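Local coordinates for protein putative acyl-CoA N-acyltransferase (Klebsiella pneumoniae subsp. pneumoniae, PDB 3LOD) that probably transfers an acyl group from acyl-CoA to an amine, as a member of the GNAT acetyltransferase family, at residues A124-R128 with N129-T133. Sequence-based numbering, arbitrary orientation.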
loop_
_atom_site.group_PDB
_atom_site.type_symbol
_atom_site.label_atom_id
_atom_site.label_comp_id
_atom_site.label_asym_id
_atom_site.label_seq_id
_atom_site.Cartn_x
_atom_site.Cartn_y
_atom_site.Cartn_z
ATOM N N ALA A 124 -5.016 -10.383 -5.748
ATOM C CA ALA A 124 -6.411 -10.763 -5.501
ATOM C C ALA A 124 -7.088 -9.789 -4.542
ATOM O O ALA A 124 -8.268 -9.517 -4.690
ATOM C CB ALA A 124 -6.508 -12.156 -4.981
ATOM N N LEU A 125 -6.358 -9.285 -3.550
ATOM C CA LEU A 125 -6.956 -8.311 -2.647
ATOM C C LEU A 125 -7.409 -7.073 -3.454
ATOM O O LEU A 125 -8.539 -6.610 -3.315
ATOM C CB LEU A 125 -5.983 -7.923 -1.565
ATOM C CG LEU A 125 -6.373 -6.623 -0.861
ATOM C CD1 LEU A 125 -7.576 -6.866 0.006
ATOM C CD2 LEU A 125 -5.268 -6.189 0.012
ATOM N N TYR A 126 -6.570 -6.563 -4.343
ATOM C CA TYR A 126 -6.972 -5.384 -5.062
ATOM C C TYR A 126 -8.147 -5.652 -5.944
ATOM O O TYR A 126 -9.027 -4.805 -6.009
ATOM C CB TYR A 126 -5.834 -4.806 -5.879
ATOM C CG TYR A 126 -4.623 -4.506 -5.034
ATOM C CD1 TYR A 126 -4.722 -3.769 -3.825
ATOM C CD2 TYR A 126 -3.380 -4.939 -5.436
ATOM C CE1 TYR A 126 -3.593 -3.543 -3.021
ATOM C CE2 TYR A 126 -2.243 -4.696 -4.660
ATOM C CZ TYR A 126 -2.352 -4.004 -3.462
ATOM O OH TYR A 126 -1.154 -3.771 -2.744
ATOM N N THR A 127 -8.147 -6.790 -6.641
ATOM C CA THR A 127 -9.243 -7.204 -7.543
ATOM C C THR A 127 -10.575 -7.302 -6.807
ATOM O O THR A 127 -11.592 -6.843 -7.312
ATOM C CB THR A 127 -8.953 -8.575 -8.213
ATOM O OG1 THR A 127 -7.581 -8.616 -8.617
ATOM C CG2 THR A 127 -9.853 -8.832 -9.426
ATOM N N ARG A 128 -10.557 -7.896 -5.612
ATOM C CA ARG A 128 -11.735 -7.993 -4.741
ATOM C C ARG A 128 -12.279 -6.608 -4.370
ATOM O O ARG A 128 -13.436 -6.495 -3.942
ATOM C CB ARG A 128 -11.402 -8.753 -3.441
ATOM C CG ARG A 128 -11.743 -10.247 -3.426
ATOM C CD ARG A 128 -11.404 -10.882 -2.070
ATOM N NE ARG A 128 -9.992 -11.289 -1.954
ATOM C CZ ARG A 128 -9.135 -10.944 -0.975
ATOM N NH1 ARG A 128 -9.493 -10.158 0.052
ATOM N NH2 ARG A 128 -7.886 -11.391 -1.025
ATOM N N ASN A 129 -11.467 -5.558 -4.530
ATOM C CA ASN A 129 -11.900 -4.196 -4.162
ATOM C C ASN A 129 -11.836 -3.149 -5.276
ATOM O O ASN A 129 -11.579 -1.964 -5.039
ATOM C CB ASN A 129 -11.223 -3.723 -2.877
ATOM C CG ASN A 129 -11.428 -4.702 -1.728
ATOM O OD1 ASN A 129 -10.542 -5.506 -1.413
ATOM N ND2 ASN A 129 -12.608 -4.668 -1.121
ATOM N N GLY A 130 -12.075 -3.596 -6.493
ATOM C CA GLY A 130 -12.359 -2.682 -7.564
ATOM C C GLY A 130 -11.186 -2.191 -8.343
ATOM O O GLY A 130 -11.374 -1.377 -9.219
ATOM N N TYR A 131 -9.981 -2.652 -8.036
ATOM C CA TYR A 131 -8.834 -2.303 -8.878
ATOM C C TYR A 131 -8.902 -3.118 -10.142
ATOM O O TYR A 131 -9.342 -4.246 -10.088
ATOM C CB TYR A 131 -7.506 -2.555 -8.160
ATOM C CG TYR A 131 -7.306 -1.558 -7.080
ATOM C CD1 TYR A 131 -6.485 -0.437 -7.264
ATOM C CD2 TYR A 131 -7.986 -1.687 -5.876
ATOM C CE1 TYR A 131 -6.327 0.559 -6.224
ATOM C CE2 TYR A 131 -7.840 -0.723 -4.850
ATOM C CZ TYR A 131 -7.019 0.391 -5.044
ATOM O OH TYR A 131 -6.938 1.300 -4.019
ATOM N N GLN A 132 -8.472 -2.555 -11.268
ATOM C CA GLN A 132 -8.512 -3.266 -12.535
ATOM C C GLN A 132 -7.177 -3.194 -13.227
ATOM O O GLN A 132 -6.489 -2.185 -13.128
ATOM C CB GLN A 132 -9.539 -2.641 -13.454
ATOM C CG GLN A 132 -10.863 -2.282 -12.810
ATOM C CD GLN A 132 -12.004 -2.600 -13.720
ATOM O OE1 GLN A 132 -12.726 -1.712 -14.130
ATOM N NE2 GLN A 132 -12.150 -3.873 -14.080
ATOM N N THR A 133 -6.800 -4.247 -13.944
ATOM C CA THR A 133 -5.496 -4.231 -14.596
ATOM C C THR A 133 -5.440 -3.090 -15.626
ATOM O O THR A 133 -6.477 -2.647 -16.173
ATOM C CB THR A 133 -5.157 -5.588 -15.270
ATOM O OG1 THR A 133 -6.302 -6.039 -15.984
ATOM C CG2 THR A 133 -4.821 -6.657 -14.260
#
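Asn129, Gly130 and Tyr131 fold back on the last turn of helix 120-128 and end it in a Schellman motif. The turn leads into strand 132-134 at the edge of the GNAT sheet. Asn129 comes first. Asn129 N donates to Tyr126 O at 3.0 Å and only weakly to Leu125 O. Its stronger bond is thus of the 3-10 kind, three residues back. The Asn129 side chain lies across that of Leu125. The backbone O of Asn129 accepts a hydrogen bond from Lys151 NZ of strand 146-152. Gly130 is the C' residue, and its positive phi of 90° is the left-handed turn of the backbone that a Schellman motif needs there. Gly130 N makes a long, weak bond of 3.4 Å to Thr127 O. Tyr131 then closes the motif, with Tyr131 N bonded to Tyr126 O at 3.1 Å. Tyr126 O thus holds two donors, Asn129 N and Tyr131 N, which arrive from opposite faces of the carbonyl plane. The Tyr131 side chain starts out toward the helix end and is buried. With CG anti to the carbonyl carbon (chi1 -71°), its ring lies beside Tyr126 and takes the edge of that ring on one face. This is an edge-to-face pair with planes at 60° and centroids 5.5 Å apart. Leu113 of strand 110-116 touches both tyrosines, and Tyr131 OH is hydrogen-bonded to Glu100 of helix 91-104. At the base of the pair, Tyr126 CB packs against Tyr131 CB at 3.6 Å.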